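Local coordinates for Phenylalanine/tyrosine ammonia-lyase (Rhodosporidium toruloides, PDB 1Y2M), which catalyses the non-oxidative deamination of L-phenylalanine and L-tyrosine to trans-cinnamate and p-coumarate, releasing ammonium, as a homotetramer built as a dimer of dimers, at residues V45-K50 with D378-H383; L60-Y65 with A168-V173; L281-A286 with E423-G428. One frame throughout, in Å; residues are numbered along the deposited sequence.

Contact 1 of 3, residues V45-K50 with D378-H383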
ATOM      1  N   VAL B  45     -29.764   6.374  -6.076  1.00 11.46           N
ATOM      2  CA  VAL B  45     -30.524   7.292  -6.898  1.00 11.23           C
ATOM      3  C   VAL B  45     -31.392   8.231  -6.054  1.00 11.41           C
ATOM      4  O   VAL B  45     -31.434   9.441  -6.356  1.00 11.93           O
ATOM      5  CB  VAL B  45     -31.415   6.529  -7.949  1.00 11.71           C
ATOM      6  CG1 VAL B  45     -32.283   7.545  -8.722  1.00 19.92           C
ATOM      7  CG2 VAL B  45     -30.558   5.734  -8.948  1.00 19.08           C
ATOM      8  N   ASP B  46     -32.086   7.710  -5.024  1.00 11.58           N
ATOM      9  CA  ASP B  46     -32.876   8.569  -4.102  1.00 11.14           C
ATOM     10  C   ASP B  46     -31.994   9.687  -3.489  1.00 11.41           C
ATOM     11  O   ASP B  46     -32.399  10.858  -3.418  1.00 12.20           O
ATOM     12  CB  ASP B  46     -33.449   7.773  -2.909  1.00 12.41           C
ATOM     13  CG  ASP B  46     -34.534   6.783  -3.292  1.00 17.93           C
ATOM     14  OD1 ASP B  46     -35.137   6.952  -4.389  1.00 20.10           O
ATOM     15  OD2 ASP B  46     -34.778   5.842  -2.464  1.00 20.89           O
ATOM     16  N   ILE B  47     -30.804   9.296  -3.033  1.00 10.43           N
ATOM     17  CA  ILE B  47     -29.831  10.199  -2.425  1.00 11.13           C
ATOM     18  C   ILE B  47     -29.368  11.285  -3.404  1.00 10.31           C
ATOM     19  O   ILE B  47     -29.339  12.481  -3.104  1.00 13.01           O
ATOM     20  CB  ILE B  47     -28.624   9.400  -1.879  1.00 11.48           C
ATOM     21  CG1 ILE B  47     -29.108   8.632  -0.636  1.00 12.51           C
ATOM     22  CG2 ILE B  47     -27.448  10.338  -1.592  1.00 12.82           C
ATOM     23  CD1 ILE B  47     -28.136   7.592  -0.041  1.00 14.77           C
ATOM     24  N   VAL B  48     -29.036  10.846  -4.612  1.00 11.43           N
ATOM     25  CA  VAL B  48     -28.637  11.770  -5.661  1.00 10.36           C
ATOM     26  C   VAL B  48     -29.752  12.743  -6.044  1.00  9.76           C
ATOM     27  O   VAL B  48     -29.533  13.942  -6.206  1.00  9.82           O
ATOM     28  CB  VAL B  48     -28.114  10.977  -6.876  1.00  9.92           C
ATOM     29  CG1 VAL B  48     -28.005  11.849  -8.128  1.00 11.56           C
ATOM     30  CG2 VAL B  48     -26.785  10.324  -6.523  1.00 13.15           C
ATOM     31  N   GLU B  49     -30.963  12.225  -6.180  1.00  8.90           N
ATOM     32  CA  GLU B  49     -32.067  13.063  -6.582  1.00 11.94           C
ATOM     33  C   GLU B  49     -32.235  14.190  -5.565  1.00 12.06           C
ATOM     34  O   GLU B  49     -32.431  15.336  -5.920  1.00 10.36           O
ATOM     35  CB  GLU B  49     -33.342  12.228  -6.640  1.00 14.38           C
ATOM     36  CG  GLU B  49     -34.553  13.030  -7.017  1.00 19.87           C
ATOM     37  CD  GLU B  49     -35.818  12.176  -7.094  1.00 24.91           C
ATOM     38  OE1 GLU B  49     -35.965  11.217  -6.283  1.00 41.97           O
ATOM     39  OE2 GLU B  49     -36.676  12.471  -7.956  1.00 44.60           O
ATOM     40  N   LYS B  50     -32.097  13.856  -4.283  1.00 10.15           N
ATOM     41  CA  LYS B  50     -32.293  14.871  -3.264  1.00 10.49           C
ATOM     42  C   LYS B  50     -31.161  15.877  -3.293  1.00 12.77           C
ATOM     43  O   LYS B  50     -31.367  17.081  -3.141  1.00 13.15           O
ATOM     44  CB  LYS B  50     -32.384  14.225  -1.897  1.00 12.79           C
ATOM     45  CG  LYS B  50     -33.628  13.353  -1.739  1.00 26.38           C
ATOM     46  CD  LYS B  50     -34.957  14.164  -1.778  1.00 39.09           C
ATOM     47  CE  LYS B  50     -36.065  13.416  -2.546  1.00 44.62           C
ATOM     48  NZ  LYS B  50     -36.350  12.060  -1.966  1.00 53.69           N
ATOM     49  N   ASP B 378     -21.228   1.034   0.733  1.00  9.15           N
ATOM     50  CA  ASP B 378     -20.241   1.849   1.407  1.00  9.33           C
ATOM     51  C   ASP B 378     -20.500   3.317   1.118  1.00  9.81           C
ATOM     52  O   ASP B 378     -20.414   4.145   2.032  1.00  9.65           O
ATOM     53  CB  ASP B 378     -18.830   1.476   0.961  1.00 10.08           C
ATOM     54  CG  ASP B 378     -18.345   0.220   1.583  1.00 13.64           C
ATOM     55  OD1 ASP B 378     -18.970  -0.280   2.539  1.00 14.93           O
ATOM     56  OD2 ASP B 378     -17.250  -0.242   1.133  1.00 15.41           O
ATOM     57  N   LEU B 379     -20.858   3.658  -0.115  1.00  7.83           N
ATOM     58  CA  LEU B 379     -21.137   5.061  -0.394  1.00  7.43           C
ATOM     59  C   LEU B 379     -22.385   5.576   0.338  1.00  7.83           C
ATOM     60  O   LEU B 379     -22.408   6.701   0.812  1.00 10.27           O
ATOM     61  CB  LEU B 379     -21.315   5.247  -1.885  1.00  8.41           C
ATOM     62  CG  LEU B 379     -20.055   5.026  -2.730  1.00  9.47           C
ATOM     63  CD1 LEU B 379     -20.352   4.966  -4.214  1.00 10.71           C
ATOM     64  CD2 LEU B 379     -19.017   6.076  -2.373  1.00 14.02           C
ATOM     65  N   ILE B 380     -23.412   4.748   0.428  1.00  6.77           N
ATOM     66  CA  ILE B 380     -24.599   5.114   1.221  1.00  8.20           C
ATOM     67  C   ILE B 380     -24.305   5.262   2.740  1.00  9.47           C
ATOM     68  O   ILE B 380     -24.806   6.163   3.437  1.00  8.52           O
ATOM     69  CB  ILE B 380     -25.698   4.078   0.973  1.00  8.14           C
ATOM     70  CG1 ILE B 380     -26.103   4.107  -0.507  1.00  8.68           C
ATOM     71  CG2 ILE B 380     -26.909   4.260   1.914  1.00 10.88           C
ATOM     72  CD1 ILE B 380     -27.095   3.013  -0.866  1.00 12.65           C
ATOM     73  N   HIS B 381     -23.463   4.359   3.242  1.00  8.21           N
ATOM     74  CA  HIS B 381     -22.992   4.485   4.626  1.00  9.10           C
ATOM     75  C   HIS B 381     -22.219   5.787   4.846  1.00  8.99           C
ATOM     76  O   HIS B 381     -22.522   6.587   5.775  1.00  8.97           O
ATOM     77  CB  HIS B 381     -22.093   3.282   4.951  1.00  9.00           C
ATOM     78  CG  HIS B 381     -21.676   3.208   6.385  1.00  8.14           C
ATOM     79  ND1 HIS B 381     -20.603   3.918   6.884  1.00 16.20           N
ATOM     80  CD2 HIS B 381     -22.148   2.464   7.416  1.00  9.74           C
ATOM     81  CE1 HIS B 381     -20.451   3.619   8.171  1.00 10.24           C
ATOM     82  NE2 HIS B 381     -21.367   2.752   8.514  1.00  9.73           N
ATOM     83  N   ALA B 382     -21.279   6.065   3.956  1.00  7.18           N
ATOM     84  CA  ALA B 382     -20.531   7.301   4.043  1.00  6.37           C
ATOM     85  C   ALA B 382     -21.451   8.521   4.042  1.00  8.19           C
ATOM     86  O   ALA B 382     -21.234   9.503   4.785  1.00  9.48           O
ATOM     87  CB  ALA B 382     -19.566   7.418   2.925  1.00  7.94           C
ATOM     88  N   HIS B 383     -22.499   8.459   3.228  1.00  8.54           N
ATOM     89  CA  HIS B 383     -23.449   9.570   3.163  1.00  4.73           C
ATOM     90  C   HIS B 383     -24.083   9.755   4.566  1.00  7.02           C
ATOM     91  O   HIS B 383     -24.289  10.885   5.056  1.00  9.27           O
ATOM     92  CB  HIS B 383     -24.562   9.259   2.149  1.00  6.56           C
ATOM     93  CG  HIS B 383     -25.219  10.480   1.639  1.00  9.44           C
ATOM     94  ND1 HIS B 383     -24.822  11.080   0.466  1.00 11.96           N
ATOM     95  CD2 HIS B 383     -26.218  11.238   2.140  1.00 10.87           C
ATOM     96  CE1 HIS B 383     -25.568  12.152   0.263  1.00 14.69           C
ATOM     97  NE2 HIS B 383     -26.420  12.272   1.264  1.00 16.66           N
TER
HETATM   98  O   HOH W   1     -29.034  13.423  -0.331  1.00 14.36           O
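Ile47 of the short helix 44-52 reaches across to His383 and Ile380 on the long helix 368-391, one of the rods of the helical core of the PAL/histidase fold, so that the N-terminal part of the chain is laid against the central bundle. Two branches of this isoleucine divide the work. The CG2 methyl sits over one face of the imidazole in a CH-pi contact, 3.5 Å from the ring centroid and 23° off the ring normal. It is displaced toward the rim on the CE1 side, with Ile47 CG2 only 3.2 Å from His383 CE1, which is tight packing. The other branch ends in CD1, which meets the CG2 methyl of Ile380 at 4.1 Å and lies equally near its CG1. With CG1 anti to the carbonyl carbon and CG2 anti to the backbone N, Ile47 sends one arm to each partner.

The histidine is steered from behind. Its CG stands anti to the backbone N (chi1 -157°), which carries the ring away from its own helix toward helix 44-52, while ND1 is hydrogen-bonded to His287 NE2 of helix 273-303. The two imidazoles also meet with their planes at about 45°, and Ile47 touches His287 as well, so three helices converge here. Ile380 packs in addition on Thr324 and Glu327 of helix 323-336. On the far side of helix 368-391, Asp378 forms a salt bridge with Lys424 of the second subunit, placing this rod at a subunit interface. A water bridges the two segments, tilted out of the imidazole plane to the side of Ile47: it donates to Ile47 O at 2.9 Å and accepts a weak bond from His383 NE2 at 3.3 Å.

Contact 2 of 3, residues L60-Y65 with A168-V173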
ATOM      1  N   LEU B  60     -29.741  29.557   2.005  1.00 11.16           N
ATOM      2  CA  LEU B  60     -29.531  28.420   2.886  1.00 11.20           C
ATOM      3  C   LEU B  60     -29.476  28.947   4.295  1.00 10.49           C
ATOM      4  O   LEU B  60     -28.530  29.636   4.658  1.00 11.71           O
ATOM      5  CB  LEU B  60     -28.240  27.702   2.525  1.00 11.71           C
ATOM      6  CG  LEU B  60     -27.818  26.557   3.444  1.00  9.56           C
ATOM      7  CD1 LEU B  60     -28.901  25.450   3.548  1.00 12.05           C
ATOM      8  CD2 LEU B  60     -26.475  25.951   3.000  1.00 12.11           C
ATOM      9  N   GLU B  61     -30.497  28.615   5.072  1.00 10.58           N
ATOM     10  CA  GLU B  61     -30.615  29.011   6.459  1.00 12.57           C
ATOM     11  C   GLU B  61     -30.041  27.949   7.385  1.00 10.86           C
ATOM     12  O   GLU B  61     -30.512  26.813   7.420  1.00 15.40           O
ATOM     13  CB  GLU B  61     -32.083  29.264   6.817  1.00 13.86           C
ATOM     14  CG  GLU B  61     -32.575  30.630   6.351  1.00 22.34           C
ATOM     15  CD  GLU B  61     -33.877  31.062   7.044  1.00 23.14           C
ATOM     16  OE1 GLU B  61     -34.882  30.390   6.747  1.00 24.63           O
ATOM     17  OE2 GLU B  61     -33.890  32.042   7.857  1.00 30.88           O
ATOM     18  N   LEU B  62     -28.990  28.304   8.097  1.00  9.65           N
ATOM     19  CA  LEU B  62     -28.274  27.369   8.963  1.00  9.63           C
ATOM     20  C   LEU B  62     -28.825  27.406  10.387  1.00 13.46           C
ATOM     21  O   LEU B  62     -28.909  28.469  11.012  1.00 11.69           O
ATOM     22  CB  LEU B  62     -26.792  27.725   8.998  1.00 12.04           C
ATOM     23  CG  LEU B  62     -26.109  27.657   7.651  1.00  9.21           C
ATOM     24  CD1 LEU B  62     -24.650  28.076   7.767  1.00  9.93           C
ATOM     25  CD2 LEU B  62     -26.271  26.269   7.030  1.00 11.43           C
ATOM     26  N   ASP B  63     -29.232  26.237  10.876  1.00  9.86           N
ATOM     27  CA  ASP B  63     -29.822  26.138  12.187  1.00  9.71           C
ATOM     28  C   ASP B  63     -29.124  25.148  13.108  1.00  9.76           C
ATOM     29  O   ASP B  63     -29.594  24.928  14.206  1.00  9.68           O
ATOM     30  CB  ASP B  63     -31.334  25.822  12.102  1.00 10.29           C
ATOM     31  CG  ASP B  63     -31.629  24.480  11.449  1.00 16.04           C
ATOM     32  OD1 ASP B  63     -30.863  23.529  11.620  1.00 10.52           O
ATOM     33  OD2 ASP B  63     -32.654  24.349  10.760  1.00 16.13           O
ATOM     34  N   GLY B  64     -27.996  24.586  12.675  1.00  9.16           N
ATOM     35  CA  GLY B  64     -27.238  23.640  13.495  1.00 10.84           C
ATOM     36  C   GLY B  64     -27.613  22.163  13.318  1.00 11.54           C
ATOM     37  O   GLY B  64     -26.893  21.284  13.784  1.00 10.45           O
ATOM     38  N   TYR B  65     -28.711  21.864  12.637  1.00 10.00           N
ATOM     39  CA  TYR B  65     -29.267  20.482  12.590  1.00  8.84           C
ATOM     40  C   TYR B  65     -29.771  20.013  11.209  1.00  9.34           C
ATOM     41  O   TYR B  65     -29.743  18.812  10.930  1.00  9.33           O
ATOM     42  CB  TYR B  65     -30.419  20.340  13.607  1.00  9.85           C
ATOM     43  CG  TYR B  65     -29.988  20.460  15.029  1.00 15.63           C
ATOM     44  CD1 TYR B  65     -29.744  19.325  15.802  1.00 12.58           C
ATOM     45  CD2 TYR B  65     -29.792  21.707  15.616  1.00 11.55           C
ATOM     46  CE1 TYR B  65     -29.313  19.444  17.136  1.00 15.04           C
ATOM     47  CE2 TYR B  65     -29.333  21.834  16.908  1.00 11.37           C
ATOM     48  CZ  TYR B  65     -29.083  20.706  17.663  1.00 15.95           C
ATOM     49  OH  TYR B  65     -28.619  20.875  18.928  1.00 19.56           O
ATOM     50  N   ALA B 168     -16.186  24.721   3.811  1.00  8.99           N
ATOM     51  CA  ALA B 168     -15.679  24.707   5.175  1.00  9.57           C
ATOM     52  C   ALA B 168     -16.265  25.825   5.990  1.00  9.84           C
ATOM     53  O   ALA B 168     -16.655  25.649   7.137  1.00  8.34           O
ATOM     54  CB  ALA B 168     -14.171  24.830   5.174  1.00 11.28           C
HETATM   55  N   MSE B 169     -16.364  26.997   5.387  1.00  7.97           N
HETATM   56  CA  MSE B 169     -16.973  28.138   6.093  1.00 10.10           C
HETATM   57  C   MSE B 169     -18.428  27.867   6.409  1.00  7.58           C
HETATM   58  O   MSE B 169     -18.901  28.257   7.482  1.00  8.60           O
HETATM   59  CB  MSE B 169     -16.805  29.446   5.337  1.00  9.80           C
HETATM   60  CG  MSE B 169     -15.352  29.776   5.213  1.00  9.16           C
HETATM   61 SE   MSE B 169     -15.113  31.678   4.601  1.00 19.53          SE
HETATM   62  CE  MSE B 169     -15.499  31.431   2.629  1.00 10.80           C
ATOM     63  N   THR B 170     -19.140  27.216   5.494  1.00  5.87           N
ATOM     64  CA  THR B 170     -20.550  26.931   5.655  1.00  6.30           C
ATOM     65  C   THR B 170     -20.760  25.973   6.849  1.00  7.89           C
ATOM     66  O   THR B 170     -21.612  26.158   7.736  1.00  8.67           O
ATOM     67  CB  THR B 170     -21.125  26.300   4.371  1.00  7.65           C
ATOM     68  OG1 THR B 170     -20.943  27.197   3.261  1.00  9.02           O
ATOM     69  CG2 THR B 170     -22.552  25.995   4.511  1.00  9.09           C
ATOM     70  N   ILE B 171     -19.993  24.869   6.822  1.00  7.36           N
ATOM     71  CA  ILE B 171     -20.100  23.837   7.882  1.00  7.61           C
ATOM     72  C   ILE B 171     -19.652  24.451   9.198  1.00  8.45           C
ATOM     73  O   ILE B 171     -20.249  24.216  10.235  1.00  9.13           O
ATOM     74  CB  ILE B 171     -19.268  22.580   7.533  1.00  7.99           C
ATOM     75  CG1 ILE B 171     -19.861  21.892   6.308  1.00  8.94           C
ATOM     76  CG2 ILE B 171     -19.042  21.676   8.710  1.00  9.48           C
ATOM     77  CD1 ILE B 171     -18.931  20.827   5.693  1.00 12.13           C
ATOM     78  N   ARG B 172     -18.595  25.260   9.152  1.00  7.91           N
ATOM     79  CA  ARG B 172     -18.100  25.887  10.382  1.00  9.95           C
ATOM     80  C   ARG B 172     -19.205  26.718  11.027  1.00  8.72           C
ATOM     81  O   ARG B 172     -19.435  26.607  12.234  1.00 10.68           O
ATOM     82  CB  ARG B 172     -16.886  26.781  10.110  1.00 10.73           C
ATOM     83  CG  ARG B 172     -16.432  27.576  11.315  1.00 12.38           C
ATOM     84  CD  ARG B 172     -16.686  26.742  12.596  1.00 27.14           C
ATOM     85  NE  ARG B 172     -15.490  26.184  13.027  1.00 27.14           N
ATOM     86  CZ  ARG B 172     -15.304  25.183  13.880  1.00 15.08           C
ATOM     87  NH1 ARG B 172     -16.257  24.473  14.504  1.00 19.18           N
ATOM     88  NH2 ARG B 172     -14.068  24.901  14.101  1.00 17.78           N
ATOM     89  N   VAL B 173     -19.915  27.526  10.244  1.00  8.18           N
ATOM     90  CA  VAL B 173     -21.008  28.319  10.783  1.00  8.43           C
ATOM     91  C   VAL B 173     -22.088  27.420  11.391  1.00  9.10           C
ATOM     92  O   VAL B 173     -22.559  27.652  12.509  1.00  9.81           O
ATOM     93  CB  VAL B 173     -21.630  29.278   9.738  1.00 10.33           C
ATOM     94  CG1 VAL B 173     -22.881  29.932  10.259  1.00 10.99           C
ATOM     95  CG2 VAL B 173     -20.592  30.340   9.319  1.00 12.15           C
TER
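Leu62, the residue most covered here, points from strand 60-62 into the side of helix 162-176 and makes nearly all of its contact through one methyl. Leu62 CD1 lies 3.6 Å from Val173 CG1, the two side chains crossing at about a right angle. The same methyl is 3.6 Å from the carbonyl oxygen Thr170 O, so it rests on the helix backbone as well as on a side chain. Val173 offers CG1 because that branch stands anti to its backbone N (chi1 172°).

Thr170, one turn earlier, takes the second largest share. Its CG2 methyl faces the strand and meets Leu60 CD2 at 4.2 Å, whereas its hydroxyl is turned back to its own helix, where OG1 is hydrogen-bonded to Arg166 O. The polar end is thereby satisfied, so the side chain turns its methyl, not its hydroxyl, to Leu60. Beyond the strand the chain turns at Asp63, whose OD1 accepts from Tyr65 N at 2.9 Å in an Asx turn; Gly64 N, within that turn, is bonded to Asn174 OD1 of the same helix.

Strand 60-62 pairs in parallel with strand 82-84, and helix 69-77 runs between them in the chain, also touching Thr170. This is a beta-alpha-beta unit whose first strand packs by its leucines on helix 162-176 of the helical body.

Contact 3 of 3, residues L281-A286 with E423-G428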
ATOM      1  N   LEU B 281     -17.813  17.099  -0.910  1.00  7.62           N
ATOM      2  CA  LEU B 281     -17.676  17.302  -2.345  1.00  8.64           C
ATOM      3  C   LEU B 281     -17.253  16.010  -3.027  1.00  9.08           C
ATOM      4  O   LEU B 281     -17.766  15.667  -4.113  1.00  9.89           O
ATOM      5  CB  LEU B 281     -16.704  18.440  -2.592  1.00 10.59           C
ATOM      6  CG  LEU B 281     -17.266  19.779  -2.070  1.00  9.98           C
ATOM      7  CD1 LEU B 281     -16.125  20.758  -1.942  1.00 13.78           C
ATOM      8  CD2 LEU B 281     -18.333  20.353  -3.003  1.00 15.84           C
ATOM      9  N   ALA B 282     -16.310  15.304  -2.410  1.00  9.57           N
ATOM     10  CA  ALA B 282     -15.804  14.059  -2.992  1.00  9.75           C
ATOM     11  C   ALA B 282     -16.862  12.957  -3.017  1.00  9.24           C
ATOM     12  O   ALA B 282     -17.004  12.209  -4.000  1.00  9.64           O
ATOM     13  CB  ALA B 282     -14.557  13.626  -2.286  1.00 11.19           C
ATOM     14  N   LEU B 283     -17.656  12.875  -1.955  1.00  6.94           N
ATOM     15  CA  LEU B 283     -18.715  11.877  -1.933  1.00  9.16           C
ATOM     16  C   LEU B 283     -19.803  12.176  -2.948  1.00 10.30           C
ATOM     17  O   LEU B 283     -20.265  11.284  -3.667  1.00 10.40           O
ATOM     18  CB  LEU B 283     -19.330  11.791  -0.548  1.00  6.79           C
ATOM     19  CG  LEU B 283     -20.428  10.714  -0.458  1.00  8.22           C
ATOM     20  CD1 LEU B 283     -19.916   9.331  -0.820  1.00 12.75           C
ATOM     21  CD2 LEU B 283     -21.006  10.685   0.947  1.00 10.72           C
ATOM     22  N   HIS B 284     -20.205  13.450  -3.027  1.00  9.83           N
ATOM     23  CA  HIS B 284     -21.121  13.881  -4.085  1.00  9.54           C
ATOM     24  C   HIS B 284     -20.645  13.417  -5.465  1.00  8.79           C
ATOM     25  O   HIS B 284     -21.411  12.792  -6.229  1.00 10.53           O
ATOM     26  CB  HIS B 284     -21.259  15.404  -4.025  1.00  7.48           C
ATOM     27  CG  HIS B 284     -21.968  16.032  -5.180  1.00  8.91           C
ATOM     28  ND1 HIS B 284     -21.357  16.253  -6.395  1.00 12.10           N
ATOM     29  CD2 HIS B 284     -23.208  16.586  -5.268  1.00 13.90           C
ATOM     30  CE1 HIS B 284     -22.221  16.882  -7.193  1.00 10.92           C
ATOM     31  NE2 HIS B 284     -23.342  17.095  -6.538  1.00 13.62           N
ATOM     32  N   ASP B 285     -19.372  13.635  -5.748  1.00  9.13           N
ATOM     33  CA  ASP B 285     -18.879  13.316  -7.080  1.00  9.25           C
ATOM     34  C   ASP B 285     -18.824  11.809  -7.295  1.00 11.05           C
ATOM     35  O   ASP B 285     -19.128  11.312  -8.381  1.00 11.12           O
ATOM     36  CB  ASP B 285     -17.524  13.999  -7.287  1.00  9.07           C
ATOM     37  CG  ASP B 285     -17.620  15.515  -7.424  1.00 14.50           C
ATOM     38  OD1 ASP B 285     -18.713  16.082  -7.609  1.00 10.78           O
ATOM     39  OD2 ASP B 285     -16.549  16.141  -7.384  1.00 14.56           O
ATOM     40  N   ALA B 286     -18.457  11.088  -6.235  1.00  9.40           N
ATOM     41  CA  ALA B 286     -18.372   9.624  -6.280  1.00 10.12           C
ATOM     42  C   ALA B 286     -19.724   9.039  -6.548  1.00  9.44           C
ATOM     43  O   ALA B 286     -19.851   8.061  -7.269  1.00 10.48           O
ATOM     44  CB  ALA B 286     -17.788   9.079  -4.993  1.00 10.02           C
ATOM     45  N   GLU B 423     -11.408   6.848   3.053  1.00  8.67           N
ATOM     46  CA  GLU B 423     -10.609   5.612   2.818  1.00  7.17           C
ATOM     47  C   GLU B 423     -11.501   4.660   2.019  1.00  9.63           C
ATOM     48  O   GLU B 423     -11.064   4.141   0.967  1.00  9.53           O
ATOM     49  CB  GLU B 423     -10.159   4.980   4.124  1.00  9.66           C
ATOM     50  CG  GLU B 423      -9.266   5.833   5.010  1.00 11.35           C
ATOM     51  CD  GLU B 423      -7.827   5.972   4.534  1.00 12.84           C
ATOM     52  OE1 GLU B 423      -6.993   5.238   5.074  1.00 14.50           O
ATOM     53  OE2 GLU B 423      -7.522   6.840   3.722  1.00 10.76           O
ATOM     54  N   LYS B 424     -12.719   4.422   2.513  1.00 10.96           N
ATOM     55  CA  LYS B 424     -13.651   3.470   1.870  1.00 13.79           C
ATOM     56  C   LYS B 424     -14.049   3.917   0.475  1.00 10.12           C
ATOM     57  O   LYS B 424     -14.125   3.125  -0.484  1.00 11.00           O
ATOM     58  CB  LYS B 424     -14.937   3.265   2.701  1.00 15.41           C
ATOM     59  CG  LYS B 424     -14.732   2.746   4.108  1.00 24.49           C
ATOM     60  CD  LYS B 424     -15.970   3.052   5.046  1.00 24.61           C
ATOM     61  CE  LYS B 424     -17.287   2.962   4.300  1.00 24.77           C
ATOM     62  NZ  LYS B 424     -17.733   4.123   3.413  1.00 25.15           N
ATOM     63  N   THR B 425     -14.303   5.214   0.323  1.00  9.03           N
ATOM     64  CA  THR B 425     -14.723   5.700  -0.993  1.00  9.21           C
ATOM     65  C   THR B 425     -13.572   5.534  -1.989  1.00 10.27           C
ATOM     66  O   THR B 425     -13.818   5.199  -3.164  1.00 10.19           O
ATOM     67  CB  THR B 425     -15.216   7.145  -0.878  1.00  9.20           C
ATOM     68  OG1 THR B 425     -16.346   7.187   0.012  1.00  9.28           O
ATOM     69  CG2 THR B 425     -15.583   7.769  -2.268  1.00 12.86           C
ATOM     70  N   ARG B 426     -12.313   5.767  -1.584  1.00  8.67           N
ATOM     71  CA  ARG B 426     -11.228   5.724  -2.568  1.00  8.74           C
ATOM     72  C   ARG B 426     -11.003   4.286  -3.054  1.00  9.41           C
ATOM     73  O   ARG B 426     -10.686   4.028  -4.229  1.00  9.60           O
ATOM     74  CB  ARG B 426      -9.967   6.297  -1.922  1.00 10.58           C
ATOM     75  CG  ARG B 426      -8.919   6.653  -2.942  1.00  8.48           C
ATOM     76  CD  ARG B 426      -7.798   7.505  -2.377  1.00 10.46           C
ATOM     77  NE  ARG B 426      -7.121   6.931  -1.211  1.00  8.45           N
ATOM     78  CZ  ARG B 426      -7.346   7.237   0.084  1.00  7.53           C
ATOM     79  NH1 ARG B 426      -6.626   6.654   1.026  1.00  9.93           N
ATOM     80  NH2 ARG B 426      -8.264   8.104   0.481  1.00  8.95           N
ATOM     81  N   LEU B 427     -11.219   3.352  -2.175  1.00  9.59           N
ATOM     82  CA  LEU B 427     -11.098   1.955  -2.545  1.00 10.14           C
ATOM     83  C   LEU B 427     -12.248   1.619  -3.475  1.00  9.05           C
ATOM     84  O   LEU B 427     -12.054   0.997  -4.518  1.00  9.10           O
ATOM     85  CB  LEU B 427     -11.070   1.049  -1.296  1.00 11.93           C
ATOM     86  CG  LEU B 427     -10.929  -0.452  -1.609  1.00 12.16           C
ATOM     87  CD1 LEU B 427      -9.751  -0.810  -2.465  1.00  9.53           C
ATOM     88  CD2 LEU B 427     -10.896  -1.187  -0.309  1.00 13.81           C
ATOM     89  N   GLY B 428     -13.449   2.066  -3.145  1.00  9.47           N
ATOM     90  CA  GLY B 428     -14.574   1.906  -4.085  1.00 10.53           C
ATOM     91  C   GLY B 428     -14.379   2.446  -5.482  1.00 11.84           C
ATOM     92  O   GLY B 428     -14.730   1.803  -6.462  1.00  9.88           O
TER
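Ala286 and Thr425 meet methyl to methyl, Ala286 CB to Thr425 CG2 at 3.7 Å, where helices 273-303 and 416-443 pass each other. Both side chains leave toward the opposite helix, and the threonine turns its methyl to the alanine by holding CG2 anti to the backbone N. Its hydroxyl (chi1 -61°) is directed back along its own helix, hydrogen-bonded to Thr421 O; Thr425 OG1 also lies 4.2 Å from Leu283 CD1, a packing contact. Leu283 starts out alongside the interface, and only its end bends in. The backbones come close, Leu283 CA and Thr425 CA being 7.4 Å apart, consistent with the small Ala286 at the crossing.

Both helices are part of the central bundle of the PAL/histidase fold, where Leu379 of helix 368-391 touches both Leu283 and Thr425.

Arg426 NH1 forms a salt bridge with Glu423 OE2 at 2.8 Å; the oxygen lies near the guanidinium plane, but the nitrogen approaches from above the carboxylate plane, 46° out of it. Ser509 OG is bonded to both Glu423 OE2 and Arg426 NH2. His284 ND1 donates to Asp285 OD1 on its anti side, tilted 31° out of the carboxylate plane; this oxygen, in the imidazole plane, also pairs with Arg77.

Overall arrangement
Contacts 1 and 3 adjoin in the central helical bundle, their centres 11 Å apart. Leu379 CD2 packs 3.7 Å from Leu283 CD1, and Asp378 O lies 3.0 Å from Lys424 NZ of the same chain, a probable hydrogen bond. Their segments alternate along the chain, helix 368-391 packs against both 273-303 and 416-443, and both contacts touch the second subunit. Contact 2 stands apart, its centre about 20 Å from that of contact 1 and 22 Å from that of contact 3. In sequence it nests within contact 1 and closes before contact 3 opens. Helix 44-52 and strand 60-62 are consecutive, so contacts 1 and 2 fix neighbouring N-terminal elements at separate places on the helical body.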